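Local coordinates for RNA-directed RNA polymerase (Infectious pancreatic necrosis virus, PDB 3ZED), which catalyses RNA-templated RNA synthesis from ribonucleoside triphosphates and probably occurs both free and covalently attached to the viral genomic RNA, at residues G432-N437 against L745-A750; H329-M334 against P438-F443. One frame throughout, in Å; residues are numbered along the deposited sequence.

Contact 1 of 2, residues G432-N437 against L745-A750; sequences GSPRYN and LALKPA
The irregular chain of 432-437 runs alongside the kinked end of helix 740-752, coming closest where the CA atoms of S433 and A750 are 5.7 Å apart and widening to 7.2 Å between those of N437 and K748. P434 and L747 fill the interval. The proline ring presents its CD to the backbone of A750, 3.3 Å from A750 O, and the same CD lies 3.7 Å from the methyl CB of A750. One corner further round, P434 CG meets L747 CD1 at 4.0 Å. L747 divides its branches between two targets, its chi1 of -172° holding CG opposite the backbone N: CD1 goes to the proline, CD2 to the ring edge of Y436, 3.8 Å from Y436 CE1 and near the ring plane. The contact is an example of loop-to-helix packing, in which the connection between helices 412-426 and 438-452 of the palm region docks through apolar groups on helix 740-752 of the C-terminal region. The proline also covers one face of Y436: P434 CB sits 3.4 Å above the plane, over the ring centre, in a CH-pi arrangement. Polar groups of the loop look elsewhere: S433 OG bonds to D431, and N437, the N-cap of helix 438-452, uses OD1 to bind the backbone N of W440.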
ATOM      1  N   GLY B 432     -29.280   8.642   1.875  1.00 65.98           N
ATOM      2  CA  GLY B 432     -28.386   9.149   2.912  1.00 63.75           C
ATOM      3  C   GLY B 432     -28.319   8.307   4.175  1.00 66.01           C
ATOM      4  O   GLY B 432     -27.650   8.695   5.133  1.00 64.45           O
ATOM      5  N   SER B 433     -29.033   7.155   4.201  1.00 63.33           N
ATOM      6  CA  SER B 433     -29.017   6.247   5.352  1.00 62.44           C
ATOM      7  C   SER B 433     -27.698   5.435   5.347  1.00 63.98           C
ATOM      8  O   SER B 433     -27.125   5.190   4.268  1.00 61.41           O
ATOM      9  CB  SER B 433     -30.242   5.332   5.367  1.00 65.67           C
ATOM     10  OG  SER B 433     -30.264   4.458   4.254  1.00 73.15           O
ATOM     11  N   PRO B 434     -27.204   5.012   6.533  1.00 60.00           N
ATOM     12  CA  PRO B 434     -25.912   4.308   6.572  1.00 58.67           C
ATOM     13  C   PRO B 434     -25.953   2.846   6.108  1.00 61.43           C
ATOM     14  O   PRO B 434     -26.899   2.121   6.406  1.00 61.36           O
ATOM     15  CB  PRO B 434     -25.524   4.397   8.048  1.00 60.57           C
ATOM     16  CG  PRO B 434     -26.813   4.461   8.774  1.00 66.28           C
ATOM     17  CD  PRO B 434     -27.719   5.258   7.895  1.00 62.52           C
ATOM     18  N   ARG B 435     -24.876   2.412   5.410  1.00 57.00           N
ATOM     19  CA  ARG B 435     -24.684   1.034   4.942  1.00 56.59           C
ATOM     20  C   ARG B 435     -23.803   0.312   5.975  1.00 58.66           C
ATOM     21  O   ARG B 435     -22.836  -0.371   5.636  1.00 56.11           O
ATOM     22  CB  ARG B 435     -24.081   1.007   3.521  1.00 54.66           C
ATOM     23  CG  ARG B 435     -25.070   1.384   2.433  1.00 53.70           C
ATOM     24  CD  ARG B 435     -24.512   1.238   1.035  1.00 50.12           C
ATOM     25  NE  ARG B 435     -24.274  -0.167   0.678  1.00 50.79           N
ATOM     26  CZ  ARG B 435     -23.821  -0.578  -0.503  1.00 61.39           C
ATOM     27  NH1 ARG B 435     -23.593   0.296  -1.474  1.00 47.87           N
ATOM     28  NH2 ARG B 435     -23.587  -1.866  -0.719  1.00 50.42           N
ATOM     29  N   TYR B 436     -24.151   0.514   7.260  1.00 54.78           N
ATOM     30  CA  TYR B 436     -23.487  -0.043   8.429  1.00 53.11           C
ATOM     31  C   TYR B 436     -24.396   0.075   9.649  1.00 57.65           C
ATOM     32  O   TYR B 436     -25.328   0.879   9.660  1.00 56.53           O
ATOM     33  CB  TYR B 436     -22.124   0.647   8.688  1.00 52.15           C
ATOM     34  CG  TYR B 436     -22.186   2.156   8.826  1.00 52.20           C
ATOM     35  CD1 TYR B 436     -22.545   2.754  10.035  1.00 54.21           C
ATOM     36  CD2 TYR B 436     -21.886   2.986   7.751  1.00 51.41           C
ATOM     37  CE1 TYR B 436     -22.602   4.140  10.169  1.00 53.16           C
ATOM     38  CE2 TYR B 436     -21.949   4.374   7.870  1.00 52.63           C
ATOM     39  CZ  TYR B 436     -22.313   4.947   9.082  1.00 58.80           C
ATOM     40  OH  TYR B 436     -22.376   6.313   9.200  1.00 54.35           O
ATOM     41  N   ASN B 437     -24.111  -0.730  10.678  1.00 55.15           N
ATOM     42  CA  ASN B 437     -24.834  -0.725  11.934  1.00 56.22           C
ATOM     43  C   ASN B 437     -23.927  -0.143  13.053  1.00 61.71           C
ATOM     44  O   ASN B 437     -22.743   0.150  12.778  1.00 60.71           O
ATOM     45  CB  ASN B 437     -25.346  -2.146  12.261  1.00 54.48           C
ATOM     46  CG  ASN B 437     -24.339  -3.254  12.501  1.00 59.55           C
ATOM     47  OD1 ASN B 437     -23.155  -3.051  12.794  1.00 51.17           O
ATOM     48  ND2 ASN B 437     -24.837  -4.472  12.498  1.00 52.10           N
ATOM     49  N   LEU B 745     -27.966   3.559  20.335  1.00 67.54           N
ATOM     50  CA  LEU B 745     -29.385   3.937  20.327  1.00 70.57           C
ATOM     51  C   LEU B 745     -29.621   5.130  19.391  1.00 74.03           C
ATOM     52  O   LEU B 745     -30.660   5.194  18.744  1.00 75.40           O
ATOM     53  CB  LEU B 745     -29.884   4.266  21.747  1.00 72.96           C
ATOM     54  CG  LEU B 745     -30.173   3.084  22.687  1.00 80.26           C
ATOM     55  CD1 LEU B 745     -30.691   3.580  24.054  1.00 82.77           C
ATOM     56  CD2 LEU B 745     -31.253   2.162  22.115  1.00 84.71           C
ATOM     57  N   ALA B 746     -28.643   6.041  19.283  1.00 68.46           N
ATOM     58  CA  ALA B 746     -28.744   7.214  18.418  1.00 68.99           C
ATOM     59  C   ALA B 746     -28.670   6.849  16.913  1.00 74.15           C
ATOM     60  O   ALA B 746     -29.377   7.456  16.107  1.00 75.27           O
ATOM     61  CB  ALA B 746     -27.658   8.210  18.774  1.00 68.82           C
ATOM     62  N   LEU B 747     -27.845   5.849  16.546  1.00 69.45           N
ATOM     63  CA  LEU B 747     -27.686   5.401  15.158  1.00 67.51           C
ATOM     64  C   LEU B 747     -28.712   4.326  14.751  1.00 71.08           C
ATOM     65  O   LEU B 747     -28.976   4.172  13.549  1.00 70.20           O
ATOM     66  CB  LEU B 747     -26.256   4.866  14.943  1.00 65.08           C
ATOM     67  CG  LEU B 747     -25.803   4.504  13.507  1.00 67.46           C
ATOM     68  CD1 LEU B 747     -25.984   5.670  12.532  1.00 67.35           C
ATOM     69  CD2 LEU B 747     -24.364   4.046  13.504  1.00 65.37           C
ATOM     70  N   LYS B 748     -29.284   3.586  15.732  1.00 67.55           N
ATOM     71  CA  LYS B 748     -30.239   2.491  15.475  1.00 67.88           C
ATOM     72  C   LYS B 748     -31.381   2.886  14.492  1.00 71.15           C
ATOM     73  O   LYS B 748     -31.573   2.123  13.556  1.00 70.65           O
ATOM     74  CB  LYS B 748     -30.822   1.924  16.782  1.00 71.92           C
ATOM     75  CG  LYS B 748     -31.400   0.526  16.629  1.00 91.68           C
ATOM     76  CD  LYS B 748     -32.203   0.123  17.869  1.00109.84           C
ATOM     77  CE  LYS B 748     -32.804  -1.253  17.723  1.00123.40           C
ATOM     78  NZ  LYS B 748     -33.596  -1.627  18.920  1.00140.53           N
ATOM     79  N   PRO B 749     -32.088   4.050  14.592  1.00 69.09           N
ATOM     80  CA  PRO B 749     -33.165   4.326  13.621  1.00 70.05           C
ATOM     81  C   PRO B 749     -32.674   4.416  12.170  1.00 71.52           C
ATOM     82  O   PRO B 749     -33.303   3.835  11.286  1.00 71.10           O
ATOM     83  CB  PRO B 749     -33.753   5.662  14.107  1.00 73.13           C
ATOM     84  CG  PRO B 749     -33.440   5.699  15.557  1.00 78.03           C
ATOM     85  CD  PRO B 749     -32.058   5.102  15.634  1.00 71.73           C
ATOM     86  N   ALA B 750     -31.540   5.106  11.939  1.00 67.17           N
ATOM     87  CA  ALA B 750     -30.933   5.284  10.619  1.00 64.17           C
ATOM     88  C   ALA B 750     -30.370   3.996  10.068  1.00 66.40           C
ATOM     89  O   ALA B 750     -30.536   3.753   8.884  1.00 65.42           O
ATOM     90  CB  ALA B 750     -29.842   6.328  10.677  1.00 63.15           C
TER

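Contact 2 of 2, residues H329-M334 against P438-F443; sequences HLLLSM and PTWATF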
ATOM      1  N   HIS B 329      -6.673  -7.853   9.419  1.00 44.97           N
ATOM      2  CA  HIS B 329      -6.578  -7.533   7.990  1.00 44.19           C
ATOM      3  C   HIS B 329      -7.936  -7.750   7.291  1.00 50.13           C
ATOM      4  O   HIS B 329      -8.349  -6.907   6.500  1.00 51.72           O
ATOM      5  CB  HIS B 329      -5.483  -8.375   7.310  1.00 44.35           C
ATOM      6  CG  HIS B 329      -5.390  -8.111   5.844  1.00 47.09           C
ATOM      7  ND1 HIS B 329      -4.861  -6.920   5.361  1.00 47.98           N
ATOM      8  CD2 HIS B 329      -5.816  -8.856   4.797  1.00 48.70           C
ATOM      9  CE1 HIS B 329      -4.968  -6.987   4.047  1.00 46.39           C
ATOM     10  NE2 HIS B 329      -5.520  -8.135   3.658  1.00 47.32           N
ATOM     11  N   LEU B 330      -8.629  -8.855   7.616  1.00 45.65           N
ATOM     12  CA  LEU B 330      -9.921  -9.231   7.046  1.00 45.76           C
ATOM     13  C   LEU B 330     -11.010  -8.192   7.401  1.00 48.76           C
ATOM     14  O   LEU B 330     -11.722  -7.727   6.515  1.00 45.92           O
ATOM     15  CB  LEU B 330     -10.293 -10.638   7.567  1.00 47.57           C
ATOM     16  CG  LEU B 330     -11.436 -11.422   6.894  1.00 53.76           C
ATOM     17  CD1 LEU B 330     -11.208 -11.592   5.363  1.00 52.81           C
ATOM     18  CD2 LEU B 330     -11.610 -12.777   7.567  1.00 56.11           C
ATOM     19  N   LEU B 331     -11.093  -7.791   8.685  1.00 48.45           N
ATOM     20  CA  LEU B 331     -12.073  -6.804   9.176  1.00 48.54           C
ATOM     21  C   LEU B 331     -11.835  -5.402   8.573  1.00 51.03           C
ATOM     22  O   LEU B 331     -12.793  -4.751   8.164  1.00 50.84           O
ATOM     23  CB  LEU B 331     -12.055  -6.733  10.712  1.00 48.68           C
ATOM     24  CG  LEU B 331     -12.528  -7.979  11.472  1.00 53.46           C
ATOM     25  CD1 LEU B 331     -12.139  -7.889  12.956  1.00 54.27           C
ATOM     26  CD2 LEU B 331     -14.033  -8.202  11.323  1.00 55.39           C
ATOM     27  N   LEU B 332     -10.569  -4.968   8.477  1.00 46.36           N
ATOM     28  CA  LEU B 332     -10.207  -3.681   7.882  1.00 44.53           C
ATOM     29  C   LEU B 332     -10.536  -3.650   6.380  1.00 46.44           C
ATOM     30  O   LEU B 332     -11.094  -2.666   5.890  1.00 45.44           O
ATOM     31  CB  LEU B 332      -8.690  -3.377   8.074  1.00 43.04           C
ATOM     32  CG  LEU B 332      -8.183  -3.031   9.471  1.00 47.26           C
ATOM     33  CD1 LEU B 332      -6.706  -2.816   9.455  1.00 45.82           C
ATOM     34  CD2 LEU B 332      -8.862  -1.795  10.028  1.00 49.90           C
ATOM     35  N   SER B 333     -10.179  -4.737   5.663  1.00 42.00           N
ATOM     36  CA  SER B 333     -10.357  -4.886   4.214  1.00 41.08           C
ATOM     37  C   SER B 333     -11.817  -4.914   3.837  1.00 43.43           C
ATOM     38  O   SER B 333     -12.139  -4.476   2.735  1.00 42.87           O
ATOM     39  CB  SER B 333      -9.644  -6.132   3.697  1.00 45.15           C
ATOM     40  OG  SER B 333      -8.255  -5.985   3.922  1.00 54.84           O
ATOM     41  N   MET B 334     -12.703  -5.370   4.749  1.00 40.30           N
ATOM     42  CA  MET B 334     -14.153  -5.360   4.530  1.00 40.35           C
ATOM     43  C   MET B 334     -14.691  -3.901   4.440  1.00 46.16           C
ATOM     44  O   MET B 334     -15.708  -3.669   3.804  1.00 45.48           O
ATOM     45  CB  MET B 334     -14.871  -6.131   5.645  1.00 43.34           C
ATOM     46  CG  MET B 334     -14.861  -7.618   5.437  1.00 46.78           C
ATOM     47  SD  MET B 334     -15.453  -8.552   6.875  1.00 52.32           S
ATOM     48  CE  MET B 334     -17.193  -8.154   6.848  1.00 50.24           C
ATOM     49  N   PRO B 438     -24.431   0.030  14.308  1.00 59.49           N
ATOM     50  CA  PRO B 438     -23.566   0.590  15.367  1.00 58.89           C
ATOM     51  C   PRO B 438     -22.303  -0.233  15.661  1.00 61.82           C
ATOM     52  O   PRO B 438     -21.252   0.361  15.935  1.00 61.04           O
ATOM     53  CB  PRO B 438     -24.497   0.639  16.585  1.00 62.53           C
ATOM     54  CG  PRO B 438     -25.861   0.768  15.999  1.00 67.23           C
ATOM     55  CD  PRO B 438     -25.811  -0.171  14.817  1.00 61.96           C
ATOM     56  N   THR B 439     -22.377  -1.575  15.588  1.00 58.29           N
ATOM     57  CA  THR B 439     -21.206  -2.437  15.843  1.00 57.41           C
ATOM     58  C   THR B 439     -20.061  -2.125  14.871  1.00 58.11           C
ATOM     59  O   THR B 439     -18.916  -1.976  15.311  1.00 55.30           O
ATOM     60  CB  THR B 439     -21.608  -3.913  15.765  1.00 63.60           C
ATOM     61  OG1 THR B 439     -22.530  -4.165  16.817  1.00 63.29           O
ATOM     62  CG2 THR B 439     -20.414  -4.878  15.871  1.00 60.17           C
ATOM     63  N   TRP B 440     -20.376  -1.999  13.571  1.00 54.87           N
ATOM     64  CA  TRP B 440     -19.347  -1.722  12.573  1.00 54.07           C
ATOM     65  C   TRP B 440     -18.861  -0.264  12.636  1.00 56.67           C
ATOM     66  O   TRP B 440     -17.685  -0.023  12.362  1.00 53.60           O
ATOM     67  CB  TRP B 440     -19.803  -2.116  11.175  1.00 52.81           C
ATOM     68  CG  TRP B 440     -19.490  -3.553  10.893  1.00 54.24           C
ATOM     69  CD1 TRP B 440     -20.296  -4.634  11.123  1.00 58.65           C
ATOM     70  CD2 TRP B 440     -18.236  -4.076  10.434  1.00 52.64           C
ATOM     71  NE1 TRP B 440     -19.646  -5.792  10.757  1.00 58.01           N
ATOM     72  CE2 TRP B 440     -18.379  -5.478  10.330  1.00 57.50           C
ATOM     73  CE3 TRP B 440     -17.009  -3.490  10.076  1.00 52.31           C
ATOM     74  CZ2 TRP B 440     -17.329  -6.307   9.919  1.00 55.75           C
ATOM     75  CZ3 TRP B 440     -15.986  -4.307   9.622  1.00 52.82           C
ATOM     76  CH2 TRP B 440     -16.147  -5.699   9.552  1.00 53.93           C
ATOM     77  N   ALA B 441     -19.722   0.683  13.066  1.00 55.12           N
ATOM     78  CA  ALA B 441     -19.327   2.090  13.288  1.00 54.23           C
ATOM     79  C   ALA B 441     -18.342   2.150  14.468  1.00 56.31           C
ATOM     80  O   ALA B 441     -17.387   2.912  14.409  1.00 55.01           O
ATOM     81  CB  ALA B 441     -20.554   2.956  13.579  1.00 56.44           C
ATOM     82  N   THR B 442     -18.533   1.287  15.494  1.00 53.20           N
ATOM     83  CA  THR B 442     -17.661   1.186  16.672  1.00 53.39           C
ATOM     84  C   THR B 442     -16.301   0.625  16.262  1.00 56.48           C
ATOM     85  O   THR B 442     -15.271   1.179  16.646  1.00 55.01           O
ATOM     86  CB  THR B 442     -18.324   0.316  17.758  1.00 59.93           C
ATOM     87  OG1 THR B 442     -19.598   0.877  18.052  1.00 60.90           O
ATOM     88  CG2 THR B 442     -17.488   0.224  19.045  1.00 60.68           C
ATOM     89  N   PHE B 443     -16.298  -0.478  15.484  1.00 53.10           N
ATOM     90  CA  PHE B 443     -15.047  -1.059  15.030  1.00 51.40           C
ATOM     91  C   PHE B 443     -14.284  -0.058  14.205  1.00 55.66           C
ATOM     92  O   PHE B 443     -13.133   0.221  14.529  1.00 56.97           O
ATOM     93  CB  PHE B 443     -15.264  -2.356  14.231  1.00 52.45           C
ATOM     94  CG  PHE B 443     -13.986  -2.870  13.605  1.00 51.15           C
ATOM     95  CD1 PHE B 443     -12.946  -3.359  14.401  1.00 53.44           C
ATOM     96  CD2 PHE B 443     -13.780  -2.778  12.231  1.00 50.93           C
ATOM     97  CE1 PHE B 443     -11.737  -3.785  13.828  1.00 53.20           C
ATOM     98  CE2 PHE B 443     -12.565  -3.190  11.655  1.00 52.18           C
ATOM     99  CZ  PHE B 443     -11.551  -3.692  12.457  1.00 50.40           C
TER
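W440 drives the rim of its indole at a main-chain carbonyl of the facing helix: its CZ3 stands 3.5 Å from L331 O, which lies in the plane of the ring. Such an approach would set the slightly positive C-H edge of the ring against the electron-rich oxygen, a weakly favourable meeting at most. The axes of the two helix segments pass 11.7 Å apart and cross at -109°, and large side chains span the interval. L331 meets both aromatic rings: CD2 touches W440 CH2 at 3.7 Å and CB lies 3.5 Å from F443 CZ. F443 reaches this far because its CG is anti to the backbone N (chi1 173°); L332, whose CB starts away from the helix opposite, turns CD2 back to within 4.1 Å of F443 CZ. M334 completes the set from the next turn. The bend at chi3 (70°) turns M334 CE to 3.6 Å from W440 CZ2; SD itself lies 5.1 Å from the centroid of the six-membered ring of W440, an oblique Met-aromatic contact. The indole NE1 is satisfied by W219 O. I271 of helix 260-278 packs on both W440 and F443, and F270 of that helix touches L331, whereas helix 740-752 lies against P438, A441 and T442. Helix 326-340 follows strand 320-323, helix 438-452 leads into strand 456-459, and both strands pair with strand 299-310 in one mixed sheet.

From the N terminus the chain first passes 329-334, then 432-437 and directly 438-443, and last 745-750. Contact 2 closes a loop of 103 intervening residues, which includes three strands of the four-stranded antiparallel sheet; contact 1 closes one of 307, which takes in the thumb domain. Because 432-437 lies within the first loop and 745-750 beyond it, the two contacts cross. Their centres are 15 Å apart and they meet around the start of helix 438-452, where L747 CD2 is 4.0 Å from A441 CB. That helix therefore joins helix 326-340 of the palm region to helix 740-752 of the C-terminal region.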